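Side-chain contacts in putative amidohydrolase (Unidentified, PDB 3FEQ), which is probably a zinc-dependent prolidase of the amidohydrolase superfamily, hydrolysing dipeptides that end in proline: residues C[353-356]-C[357-361]; C[109-112]-C[113-117]; C[253-256]-C[257-261]; C[236-239]-C[240-244]; C[400-404]-C[405-409]. All coordinates share one frame; numbering follows the deposited sequence.

Overall arrangement
Along the chain the order is contact 2 (109-117), contact 4 (236-244), contact 3 (253-261), contact 1 (353-361) and contact 5 (400-409). Contacts 3 and 4 are neighbours, their centres 10 Å apart: they sit on helices 257-266 and 235-243, which are linked by strand 248-254 running into contact 3, and they meet where Val255 CG1 lies 3.6 Å from Ile238 CD1. None of the other pairs touches. Contacts 2 and 3 lie on opposite sides of the chain's centre, 32 Å apart between centres, and contacts 4 and 5 have their centres 40 Å apart. The five thus sample helix starts, helix bodies, a helix end and a hairpin of a TIM-barrel enzyme built round its two zinc ions.

Contact 1: residues C[353-356]-C[357-361]; sequences TTVA and AEIVN
Val355 and Ile359 stand one turn apart on the short helix 354-359, which a Schellman motif brings to an end. Their methyls approach loosely, Val355 CG1 lying 4.5 Å from Ile359 CD1. With CG1 of Ile359 beside its backbone N (chi1 -76°), this branch turns back along the helix and rests 3.4 Å from Val355 O. The isoleucine also packs on Cys64 of strand 56-66 and on Phe269 and Val271 of strand 269-271, so it ties the helix to barrel strands. Glu358 takes another course. Its CB lies 3.3 Å from Val355 O, and the extended chain beyond carries the carboxylate off to a long, weak ion pair with Lys317. Ala357 sets CB 3.4 Å from Thr353 O, the oxygen that also accepts from Ala357 N at 2.9 Å. Although Thr353 occupies the N-cap position, its OG1 does not cap this helix; it bonds to Leu349 O. At the other end Val360 leaves the helical conformation, its N still held by Ala356 O. Arg247 serves the last carbonyls, bonding to Glu358 O and Ile359 O. Asn361, the C-prime residue at positive phi, donates its N to Glu358 O at 3.0 Å.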
loop_
_atom_site.group_PDB
_atom_site.type_symbol
_atom_site.label_atom_id
_atom_site.label_comp_id
_atom_site.label_asym_id
_atom_site.label_seq_id
_atom_site.Cartn_x
_atom_site.Cartn_y
_atom_site.Cartn_z
ATOM N N THR C 353 -50.062 1.910 -2.878
ATOM C CA THR C 353 -50.462 3.225 -2.403
ATOM C C THR C 353 -50.294 3.340 -0.904
ATOM O O THR C 353 -49.242 3.778 -0.428
ATOM C CB THR C 353 -51.914 3.565 -2.771
ATOM O OG1 THR C 353 -52.762 2.484 -2.378
ATOM C CG2 THR C 353 -52.064 3.811 -4.272
ATOM N N THR C 354 -51.324 2.954 -0.159
ATOM C CA THR C 354 -51.360 3.245 1.270
ATOM C C THR C 354 -50.291 2.446 1.992
ATOM O O THR C 354 -49.558 2.990 2.815
ATOM C CB THR C 354 -52.756 3.006 1.899
ATOM O OG1 THR C 354 -53.303 1.779 1.407
ATOM C CG2 THR C 354 -53.715 4.146 1.547
ATOM N N VAL C 355 -50.154 1.177 1.619
ATOM C CA VAL C 355 -49.148 0.306 2.223
ATOM C C VAL C 355 -47.740 0.711 1.834
ATOM O O VAL C 355 -46.845 0.771 2.674
ATOM C CB VAL C 355 -49.365 -1.156 1.835
ATOM C CG1 VAL C 355 -48.396 -2.043 2.590
ATOM C CG2 VAL C 355 -50.801 -1.564 2.131
ATOM N N ALA C 356 -47.552 0.978 0.546
ATOM C CA ALA C 356 -46.270 1.419 0.033
ATOM C C ALA C 356 -45.795 2.689 0.736
ATOM O O ALA C 356 -44.654 2.756 1.184
ATOM C CB ALA C 356 -46.354 1.637 -1.464
ATOM N N ALA C 357 -46.674 3.684 0.863
ATOM C CA ALA C 357 -46.272 4.961 1.455
ATOM C C ALA C 357 -45.866 4.801 2.910
ATOM O O ALA C 357 -44.999 5.522 3.400
ATOM C CB ALA C 357 -47.349 5.976 1.316
ATOM N N GLU C 358 -46.458 3.818 3.582
ATOM C CA GLU C 358 -46.041 3.444 4.922
ATOM C C GLU C 358 -44.648 2.827 4.915
ATOM O O GLU C 358 -43.839 3.088 5.808
ATOM C CB GLU C 358 -47.040 2.460 5.532
ATOM C CG GLU C 358 -46.901 2.266 7.033
ATOM C CD GLU C 358 -47.890 1.251 7.593
ATOM O OE1 GLU C 358 -48.968 1.045 6.981
ATOM O OE2 GLU C 358 -47.594 0.663 8.657
ATOM N N ILE C 359 -44.393 1.974 3.928
ATOM C CA ILE C 359 -43.091 1.353 3.766
ATOM C C ILE C 359 -41.996 2.416 3.616
ATOM O O ILE C 359 -41.013 2.404 4.369
ATOM C CB ILE C 359 -43.087 0.407 2.569
ATOM C CG1 ILE C 359 -43.827 -0.880 2.923
ATOM C CG2 ILE C 359 -41.659 0.119 2.086
ATOM C CD1 ILE C 359 -43.983 -1.820 1.763
ATOM N N VAL C 360 -42.209 3.378 2.715
ATOM C CA VAL C 360 -41.265 4.469 2.555
ATOM C C VAL C 360 -41.385 5.585 3.594
ATOM O O VAL C 360 -40.793 6.652 3.390
ATOM C CB VAL C 360 -41.253 5.063 1.112
ATOM C CG1 VAL C 360 -40.915 3.986 0.093
ATOM C CG2 VAL C 360 -42.582 5.728 0.770
ATOM N N ASN C 361 -42.077 5.311 4.716
ATOM C CA ASN C 361 -42.272 6.261 5.846
ATOM C C ASN C 361 -42.913 7.584 5.462
ATOM O O ASN C 361 -42.592 8.617 6.045
ATOM C CB ASN C 361 -40.960 6.570 6.583
ATOM C CG ASN C 361 -40.470 5.416 7.423
ATOM O OD1 ASN C 361 -41.135 5.004 8.369
ATOM N ND2 ASN C 361 -39.268 4.929 7.123
#

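Contact 2: residues C[109-112]-C[113-117]; sequences GGAD and WSLMQ
Asp112 is the N-cap of helix 113-120, and its carboxylate reaches both Ser114 and Leu115 in the first turn. Trp113 opens the helix with CG anti to its backbone N (chi1 171°), which lays the indole alongside the helix, where it meets Gln117. Gln117 CG sits 3.5 Å above the ring plane, over its centre, and Arg148 of a third subunit packs against the tryptophan. Next comes Ser114, whose OG donates to Asp112 OD2 at 2.6 Å, meeting that oxygen from well above the carboxylate plane. The serine also touches Pro82 of a second subunit. Leu115 makes the capping bond proper: its N gives to Asp112 OD1 at 3.2 Å, again from out of the carboxylate plane, with only a weak second bond to Asp112 O. Its CD1 lies 4.0 Å from Ala111 CB, and Ile84 of the second subunit packs on both Leu115 and Asp112. Met116 N then reaches back to Asp112 O in a straight but long and weak bond, while the methionine side chain heads off toward Pro131 and Thr187. Two donors, one on each oxygen, fix the rotation of the carboxylate, and the helix start just beyond it would probably favour its negative charge.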
loop_
_atom_site.group_PDB
_atom_site.type_symbol
_atom_site.label_atom_id
_atom_site.label_comp_id
_atom_site.label_asym_id
_atom_site.label_seq_id
_atom_site.Cartn_x
_atom_site.Cartn_y
_atom_site.Cartn_z
ATOM N N GLY C 109 -30.971 -0.765 -4.877
ATOM C CA GLY C 109 -29.547 -0.870 -5.165
ATOM C C GLY C 109 -29.249 -0.559 -6.612
ATOM O O GLY C 109 -29.856 -1.131 -7.500
ATOM N N GLY C 110 -28.297 0.341 -6.832
ATOM C CA GLY C 110 -28.038 0.905 -8.143
ATOM C C GLY C 110 -28.120 2.415 -8.068
ATOM O O GLY C 110 -27.108 3.103 -8.198
ATOM N N ALA C 111 -29.326 2.939 -7.860
ATOM C CA ALA C 111 -29.541 4.373 -7.940
ATOM C C ALA C 111 -29.027 5.034 -6.697
ATOM O O ALA C 111 -29.190 4.516 -5.590
ATOM C CB ALA C 111 -30.988 4.691 -8.132
ATOM N N ASP C 112 -28.419 6.193 -6.900
ATOM C CA ASP C 112 -27.824 6.977 -5.834
ATOM C C ASP C 112 -28.557 8.315 -5.628
ATOM O O ASP C 112 -29.580 8.599 -6.253
ATOM C CB ASP C 112 -26.360 7.244 -6.172
ATOM C CG ASP C 112 -26.185 8.007 -7.499
ATOM O OD1 ASP C 112 -27.188 8.243 -8.214
ATOM O OD2 ASP C 112 -25.034 8.378 -7.828
ATOM N N TRP C 113 -27.981 9.151 -4.779
ATOM C CA TRP C 113 -28.545 10.435 -4.450
ATOM C C TRP C 113 -28.556 11.345 -5.670
ATOM O O TRP C 113 -29.509 12.095 -5.861
ATOM C CB TRP C 113 -27.742 11.028 -3.292
ATOM C CG TRP C 113 -28.030 12.443 -2.932
ATOM C CD1 TRP C 113 -28.914 12.880 -2.002
ATOM C CD2 TRP C 113 -27.340 13.605 -3.412
ATOM N NE1 TRP C 113 -28.854 14.250 -1.899
ATOM C CE2 TRP C 113 -27.899 14.720 -2.758
ATOM C CE3 TRP C 113 -26.334 13.812 -4.366
ATOM C CZ2 TRP C 113 -27.489 16.030 -3.023
ATOM C CZ3 TRP C 113 -25.918 15.113 -4.626
ATOM C CH2 TRP C 113 -26.495 16.204 -3.954
ATOM N N SER C 114 -27.537 11.243 -6.524
ATOM C CA SER C 114 -27.479 12.058 -7.754
ATOM C C SER C 114 -28.707 11.875 -8.648
ATOM O O SER C 114 -29.211 12.846 -9.224
ATOM C CB SER C 114 -26.218 11.793 -8.590
ATOM O OG SER C 114 -25.284 10.983 -7.914
ATOM N N LEU C 115 -29.165 10.632 -8.792
ATOM C CA LEU C 115 -30.313 10.356 -9.651
ATOM C C LEU C 115 -31.587 10.920 -9.041
ATOM O O LEU C 115 -32.424 11.491 -9.728
ATOM C CB LEU C 115 -30.472 8.859 -9.873
ATOM C CG LEU C 115 -30.487 8.399 -11.330
ATOM C CD1 LEU C 115 -31.097 7.024 -11.430
ATOM C CD2 LEU C 115 -31.242 9.362 -12.196
ATOM N N MET C 116 -31.709 10.766 -7.733
ATOM C CA MET C 116 -32.811 11.330 -6.991
ATOM C C MET C 116 -32.891 12.828 -7.226
ATOM O O MET C 116 -33.961 13.356 -7.497
ATOM C CB MET C 116 -32.604 11.029 -5.515
ATOM C CG MET C 116 -33.568 11.689 -4.584
ATOM S SD MET C 116 -33.001 11.328 -2.940
ATOM C CE MET C 116 -34.562 11.175 -2.052
ATOM N N GLN C 117 -31.745 13.496 -7.151
ATOM C CA GLN C 117 -31.642 14.937 -7.374
ATOM C C GLN C 117 -32.020 15.336 -8.782
ATOM O O GLN C 117 -32.671 16.353 -8.989
ATOM C CB GLN C 117 -30.212 15.398 -7.109
ATOM C CG GLN C 117 -29.867 15.442 -5.658
ATOM C CD GLN C 117 -30.819 16.310 -4.916
ATOM O OE1 GLN C 117 -30.762 17.533 -5.028
ATOM N NE2 GLN C 117 -31.760 15.692 -4.209
#

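Contact 3: residues C[253-256]-C[257-261]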
loop_
_atom_site.group_PDB
_atom_site.type_symbol
_atom_site.label_atom_id
_atom_site.label_comp_id
_atom_site.label_asym_id
_atom_site.label_seq_id
_atom_site.Cartn_x
_atom_site.Cartn_y
_atom_site.Cartn_z
ATOM N N ASN C 253 -40.613 -15.493 -1.351
ATOM C CA ASN C 253 -41.442 -16.457 -2.067
ATOM C C ASN C 253 -41.619 -17.775 -1.338
ATOM O O ASN C 253 -42.569 -18.507 -1.614
ATOM C CB ASN C 253 -40.858 -16.740 -3.444
ATOM C CG ASN C 253 -40.850 -15.524 -4.333
ATOM O OD1 ASN C 253 -40.532 -14.416 -3.895
ATOM N ND2 ASN C 253 -41.185 -15.722 -5.602
ATOM N N LEU C 254 -40.696 -18.092 -0.432
ATOM C CA LEU C 254 -40.698 -19.394 0.219
ATOM C C LEU C 254 -40.907 -19.316 1.737
ATOM O O LEU C 254 -40.231 -20.019 2.493
ATOM C CB LEU C 254 -39.419 -20.173 -0.126
ATOM C CG LEU C 254 -39.118 -20.440 -1.615
ATOM C CD1 LEU C 254 -37.976 -21.418 -1.813
ATOM C CD2 LEU C 254 -40.329 -20.933 -2.386
ATOM N N VAL C 255 -41.852 -18.486 2.179
ATOM C CA VAL C 255 -42.235 -18.451 3.598
ATOM C C VAL C 255 -42.952 -19.712 4.031
ATOM O O VAL C 255 -43.621 -20.357 3.222
ATOM C CB VAL C 255 -43.225 -17.327 3.893
ATOM C CG1 VAL C 255 -42.579 -16.228 4.724
ATOM C CG2 VAL C 255 -43.843 -16.822 2.605
ATOM N N ASP C 256 -42.833 -20.033 5.320
ATOM C CA ASP C 256 -43.817 -20.854 6.025
ATOM C C ASP C 256 -44.634 -19.932 6.919
ATOM O O ASP C 256 -44.219 -18.796 7.177
ATOM C CB ASP C 256 -43.118 -21.923 6.873
ATOM C CG ASP C 256 -41.853 -21.401 7.555
ATOM O OD1 ASP C 256 -41.932 -20.384 8.278
ATOM O OD2 ASP C 256 -40.780 -22.016 7.374
ATOM N N GLU C 257 -45.772 -20.414 7.418
ATOM C CA GLU C 257 -46.616 -19.570 8.258
ATOM C C GLU C 257 -45.957 -19.273 9.594
ATOM O O GLU C 257 -46.348 -18.337 10.287
ATOM C CB GLU C 257 -48.036 -20.125 8.430
ATOM C CG GLU C 257 -48.119 -21.504 9.034
ATOM C CD GLU C 257 -48.158 -22.588 7.976
ATOM O OE1 GLU C 257 -47.100 -22.878 7.371
ATOM O OE2 GLU C 257 -49.251 -23.151 7.749
ATOM N N ALA C 258 -44.904 -20.016 9.913
ATOM C CA ALA C 258 -44.112 -19.734 11.099
ATOM C C ALA C 258 -43.425 -18.388 10.987
ATOM O O ALA C 258 -43.478 -17.564 11.909
ATOM C CB ALA C 258 -43.086 -20.807 11.313
ATOM N N ALA C 259 -42.760 -18.181 9.855
ATOM C CA ALA C 259 -42.023 -16.947 9.614
ATOM C C ALA C 259 -42.994 -15.790 9.431
ATOM O O ALA C 259 -42.787 -14.697 9.967
ATOM C CB ALA C 259 -41.139 -17.092 8.400
ATOM N N ALA C 260 -44.072 -16.053 8.700
ATOM C CA ALA C 260 -45.103 -15.054 8.483
ATOM C C ALA C 260 -45.642 -14.524 9.805
ATOM O O ALA C 260 -45.725 -13.314 10.008
ATOM C CB ALA C 260 -46.215 -15.632 7.647
ATOM N N LYS C 261 -45.962 -15.439 10.715
ATOM C CA LYS C 261 -46.494 -15.079 12.020
ATOM C C LYS C 261 -45.482 -14.213 12.765
ATOM O O LYS C 261 -45.843 -13.187 13.333
ATOM C CB LYS C 261 -46.802 -16.348 12.820
ATOM C CG LYS C 261 -48.154 -16.396 13.569
ATOM C CD LYS C 261 -48.144 -17.504 14.655
ATOM C CE LYS C 261 -49.464 -18.249 14.857
ATOM N NZ LYS C 261 -50.173 -17.859 16.105
#
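Asp256 is the N-cap of helix 257-266, the helix of a beta-alpha-beta unit in the TIM-barrel fold, just after strand 248-254 has delivered the zinc ligand His251. From CB the side chain steps to a CG placed between the backbone N and the carbonyl carbon (chi1 39°), a turn that points the carboxylate at the first helical turn instead of away from it. CG comes 4.0 Å from Ala258 CB. At the tip, OD1 is the oxygen that does the capping: it accepts from Ala259 N at 2.8 Å, the donor lying close to the line of the C-O bond. Two methyls lie near the same oxygen, with Ala258 CB at 3.3 Å and Ala259 CB at 3.4 Å, so OD1 has one N-H and two methyls close to it. The backbone of the aspartate helps too: Asp256 O takes a nearly straight bond from Ala260 N, and a weak one from Ala259 N. The chain of Glu257 bends at chi2, and its OE1 is 5.8 Å from Asp256 OD1, two like charges that do not touch. Before the cap, Val255 packs against helix 302-314 at Ser307 and Tyr311, the same helix that Ala260 meets through Ala314. Across the turn itself, Val255 CG1 lies 4.0 Å from the methyl CB of Ala259.

Contact 4: residues C[236-239]-C[240-244]; sequences RAIA and RAVRC
Arg243 folds back over Ala239, one turn earlier on helix 235-243, and lays a face of its guanidinium over Ala239 C and Arg240 CA, both toward the rim of the group. Its NH2 comes 3.4 Å from Ala239 CB. Arg240 works through its aliphatic stem: with CG between backbone N and carbonyl carbon (chi1 55°), that methylene lies 3.3 Å from Arg236 O and 3.5 Å from Ala237 O. On another flank Ile238 and Val242 run side by side, their CG2 atoms 4.1 Å apart. The backbone beneath is firmer toward its end. Arg243 N bonds to Ala239 O at 2.8 Å and Val242 N to Ile238 O at 3.0 Å, whereas the bonds from Arg240 N and Ala241 N are long and weak. Further out, Met263 of helix 257-266 covers both Ile238 and Val242, and Ile249 packs on Ile238 and Ala241. The arginine heads bond to different groups: Arg236 NH2 to Asn225 OD1 of a fourth subunit, Arg240 NH1 weakly to Gln208 O, and Arg243 in a weak, long ion pair to Glu211, which Arg240 also touches. With Arg236 NE and Arg240 NE 6.2 Å apart, repulsion between these two is probably modest.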
loop_
_atom_site.group_PDB
_atom_site.type_symbol
_atom_site.label_atom_id
_atom_site.label_comp_id
_atom_site.label_asym_id
_atom_site.label_seq_id
_atom_site.Cartn_x
_atom_site.Cartn_y
_atom_site.Cartn_z
ATOM N N ARG C 236 -36.519 -19.789 6.791
ATOM C CA ARG C 236 -35.317 -19.809 7.616
ATOM C C ARG C 236 -34.555 -18.498 7.504
ATOM O O ARG C 236 -34.255 -17.850 8.519
ATOM C CB ARG C 236 -34.409 -20.958 7.175
ATOM C CG ARG C 236 -33.134 -21.123 8.001
ATOM C CD ARG C 236 -32.300 -22.312 7.522
ATOM N NE ARG C 236 -30.869 -22.030 7.586
ATOM C CZ ARG C 236 -29.955 -22.599 6.800
ATOM N NH1 ARG C 236 -28.668 -22.292 6.924
ATOM N NH2 ARG C 236 -30.321 -23.484 5.889
ATOM N N ALA C 237 -34.232 -18.128 6.264
ATOM C CA ALA C 237 -33.548 -16.876 5.957
ATOM C C ALA C 237 -34.376 -15.656 6.353
ATOM O O ALA C 237 -33.830 -14.643 6.788
ATOM C CB ALA C 237 -33.209 -16.820 4.482
ATOM N N ILE C 238 -35.695 -15.757 6.214
ATOM C CA ILE C 238 -36.574 -14.665 6.587
ATOM C C ILE C 238 -36.617 -14.470 8.088
ATOM O O ILE C 238 -36.462 -13.350 8.581
ATOM C CB ILE C 238 -37.996 -14.886 6.080
ATOM C CG1 ILE C 238 -38.045 -14.662 4.565
ATOM C CG2 ILE C 238 -38.951 -13.935 6.799
ATOM C CD1 ILE C 238 -39.277 -15.207 3.878
ATOM N N ALA C 239 -36.823 -15.564 8.811
ATOM C CA ALA C 239 -37.049 -15.472 10.241
ATOM C C ALA C 239 -35.888 -14.743 10.895
ATOM O O ALA C 239 -36.089 -13.716 11.545
ATOM C CB ALA C 239 -37.246 -16.851 10.852
ATOM N N ARG C 240 -34.671 -15.215 10.638
ATOM C CA ARG C 240 -33.493 -14.659 11.299
ATOM C C ARG C 240 -33.277 -13.176 10.973
ATOM O O ARG C 240 -32.950 -12.385 11.864
ATOM C CB ARG C 240 -32.240 -15.490 10.999
ATOM C CG ARG C 240 -31.941 -15.679 9.537
ATOM C CD ARG C 240 -30.775 -16.600 9.360
ATOM N NE ARG C 240 -29.754 -15.969 8.546
ATOM C CZ ARG C 240 -28.551 -15.626 8.992
ATOM N NH1 ARG C 240 -27.687 -15.051 8.166
ATOM N NH2 ARG C 240 -28.199 -15.873 10.253
ATOM N N ALA C 241 -33.538 -12.801 9.718
ATOM C CA ALA C 241 -33.488 -11.398 9.301
ATOM C C ALA C 241 -34.420 -10.550 10.144
ATOM O O ALA C 241 -34.024 -9.497 10.641
ATOM C CB ALA C 241 -33.846 -11.264 7.838
ATOM N N VAL C 242 -35.648 -11.031 10.323
ATOM C CA VAL C 242 -36.643 -10.318 11.117
ATOM C C VAL C 242 -36.267 -10.280 12.597
ATOM O O VAL C 242 -36.396 -9.246 13.239
ATOM C CB VAL C 242 -38.044 -10.915 10.934
ATOM C CG1 VAL C 242 -39.058 -10.141 11.747
ATOM C CG2 VAL C 242 -38.419 -10.875 9.488
ATOM N N ARG C 243 -35.723 -11.380 13.103
ATOM C CA ARG C 243 -35.221 -11.443 14.479
ATOM C C ARG C 243 -34.105 -10.439 14.741
ATOM O O ARG C 243 -33.925 -9.969 15.862
ATOM C CB ARG C 243 -34.727 -12.853 14.810
ATOM C CG ARG C 243 -35.683 -13.650 15.680
ATOM C CD ARG C 243 -35.134 -15.026 16.031
ATOM N NE ARG C 243 -35.457 -16.010 14.995
ATOM C CZ ARG C 243 -34.560 -16.610 14.211
ATOM N NH1 ARG C 243 -33.260 -16.361 14.354
ATOM N NH2 ARG C 243 -34.964 -17.474 13.287
ATOM N N CYS C 244 -33.367 -10.107 13.693
ATOM C CA CYS C 244 -32.280 -9.155 13.782
ATOM C C CYS C 244 -32.760 -7.737 13.606
ATOM O O CYS C 244 -32.002 -6.791 13.813
ATOM C CB CYS C 244 -31.258 -9.465 12.710
ATOM S SG CYS C 244 -30.294 -10.878 13.141
#

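Contact 5: residues C[400-404]-C[405-409]; sequences YVLQR and GTLVK
A beta hairpin joins strands 398-403 and 406-410 through a tight turn at Arg404 and Gly405, and a beta bulge interrupts its register. At the bulge Val401 O accepts from two successive residues, Val408 N at 2.9 Å and, more weakly, Lys409 N at 3.3 Å. Val401 N in turn gives to Lys409 O at 3.1 Å. Toward the turn, Gln403 N bonds to Thr406 O at 2.8 Å, and only weak bonds run back from Thr406 N. Both turn residues have positive phi, and the backbone angles of Gly405 call for glycine. Leu402 and Leu407 share one face of the sheet, where their chains cross obliquely. With CG of Leu407 anti to its backbone N (chi1 164°), CD1 is carried to 3.7 Å from Leu402 CD1; Leu407 CD1 also touches Tyr400 CD1 at 3.6 Å. On the other face Val401 and Lys409 lie side by side, their CB atoms 3.8 Å apart. The bulge turns Val408 out of the regular alternation, and its CG2 meets Gln403 CB at 3.5 Å. Arg404 NH1 makes a salt bridge to Glu32 OE1, while strand 377-380 continues the sheet beyond Tyr400 and Leu402. Two neighbouring residues facing one opposite partner, as Val408 and Lys409 face Val401, make this a classic beta bulge in an antiparallel hairpin.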
loop_
_atom_site.group_PDB
_atom_site.type_symbol
_atom_site.label_atom_id
_atom_site.label_comp_id
_atom_site.label_asym_id
_atom_site.label_seq_id
_atom_site.Cartn_x
_atom_site.Cartn_y
_atom_site.Cartn_z
ATOM N N TYR C 400 -53.569 11.091 -17.396
ATOM C CA TYR C 400 -52.909 12.188 -16.691
ATOM C C TYR C 400 -52.043 11.701 -15.548
ATOM O O TYR C 400 -52.476 10.886 -14.739
ATOM C CB TYR C 400 -53.923 13.203 -16.175
ATOM C CG TYR C 400 -54.640 13.973 -17.260
ATOM C CD1 TYR C 400 -53.962 14.884 -18.058
ATOM C CD2 TYR C 400 -56.004 13.811 -17.468
ATOM C CE1 TYR C 400 -54.619 15.605 -19.041
ATOM C CE2 TYR C 400 -56.666 14.521 -18.455
ATOM C CZ TYR C 400 -55.969 15.417 -19.233
ATOM O OH TYR C 400 -56.617 16.133 -20.210
ATOM N N VAL C 401 -50.819 12.206 -15.476
ATOM C CA VAL C 401 -50.007 12.006 -14.284
ATOM C C VAL C 401 -49.543 13.341 -13.716
ATOM O O VAL C 401 -48.946 14.156 -14.414
ATOM C CB VAL C 401 -48.803 11.086 -14.545
ATOM C CG1 VAL C 401 -47.954 10.966 -13.309
ATOM C CG2 VAL C 401 -49.261 9.711 -14.991
ATOM N N LEU C 402 -49.858 13.573 -12.450
ATOM C CA LEU C 402 -49.396 14.767 -11.773
ATOM C C LEU C 402 -48.338 14.411 -10.752
ATOM O O LEU C 402 -48.476 13.436 -10.014
ATOM C CB LEU C 402 -50.557 15.462 -11.072
ATOM C CG LEU C 402 -51.192 16.626 -11.820
ATOM C CD1 LEU C 402 -52.008 16.116 -12.980
ATOM C CD2 LEU C 402 -52.052 17.421 -10.869
ATOM N N GLN C 403 -47.295 15.222 -10.688
ATOM C CA GLN C 403 -46.217 14.982 -9.747
ATOM C C GLN C 403 -45.886 16.270 -8.994
ATOM O O GLN C 403 -45.672 17.307 -9.608
ATOM C CB GLN C 403 -45.003 14.450 -10.504
ATOM C CG GLN C 403 -44.055 13.599 -9.691
ATOM C CD GLN C 403 -43.074 12.832 -10.556
ATOM O OE1 GLN C 403 -42.659 11.735 -10.198
ATOM N NE2 GLN C 403 -42.702 13.399 -11.697
ATOM N N ARG C 404 -45.901 16.206 -7.667
ATOM C CA ARG C 404 -45.713 17.390 -6.828
ATOM C C ARG C 404 -46.365 18.651 -7.404
ATOM O O ARG C 404 -45.694 19.647 -7.693
ATOM C CB ARG C 404 -44.225 17.630 -6.539
ATOM C CG ARG C 404 -43.658 16.777 -5.405
ATOM C CD ARG C 404 -42.304 17.275 -4.935
ATOM N NE ARG C 404 -41.278 17.120 -5.964
ATOM C CZ ARG C 404 -40.524 18.109 -6.430
ATOM N NH1 ARG C 404 -40.666 19.337 -5.954
ATOM N NH2 ARG C 404 -39.615 17.869 -7.361
ATOM N N GLY C 405 -47.676 18.588 -7.604
ATOM C CA GLY C 405 -48.410 19.734 -8.096
ATOM C C GLY C 405 -48.493 19.785 -9.605
ATOM O O GLY C 405 -49.566 19.974 -10.159
ATOM N N THR C 406 -47.368 19.620 -10.284
ATOM C CA THR C 406 -47.339 19.876 -11.721
ATOM C C THR C 406 -47.692 18.661 -12.601
ATOM O O THR C 406 -47.532 17.515 -12.197
ATOM C CB THR C 406 -46.017 20.533 -12.165
ATOM O OG1 THR C 406 -45.406 19.715 -13.160
ATOM C CG2 THR C 406 -45.058 20.702 -10.984
ATOM N N LEU C 407 -48.206 18.933 -13.793
ATOM C CA LEU C 407 -48.642 17.883 -14.706
ATOM C C LEU C 407 -47.466 17.418 -15.566
ATOM O O LEU C 407 -46.758 18.226 -16.148
ATOM C CB LEU C 407 -49.805 18.391 -15.578
ATOM C CG LEU C 407 -50.182 17.603 -16.838
ATOM C CD1 LEU C 407 -51.192 16.528 -16.527
ATOM C CD2 LEU C 407 -50.701 18.514 -17.930
ATOM N N VAL C 408 -47.242 16.113 -15.623
ATOM C CA VAL C 408 -46.036 15.600 -16.254
ATOM C C VAL C 408 -46.301 14.610 -17.387
ATOM O O VAL C 408 -45.411 14.339 -18.193
ATOM C CB VAL C 408 -45.086 14.952 -15.238
ATOM C CG1 VAL C 408 -43.667 15.389 -15.515
ATOM C CG2 VAL C 408 -45.462 15.331 -13.841
ATOM N N LYS C 409 -47.512 14.055 -17.439
ATOM C CA LYS C 409 -47.898 13.164 -18.535
ATOM C C LYS C 409 -49.315 13.427 -19.020
ATOM O O LYS C 409 -50.258 13.407 -18.237
ATOM C CB LYS C 409 -47.763 11.699 -18.119
ATOM C CG LYS C 409 -46.332 11.217 -17.908
ATOM C CD LYS C 409 -45.556 11.196 -19.214
ATOM C CE LYS C 409 -44.099 10.817 -19.020
ATOM N NZ LYS C 409 -43.426 10.672 -20.351
#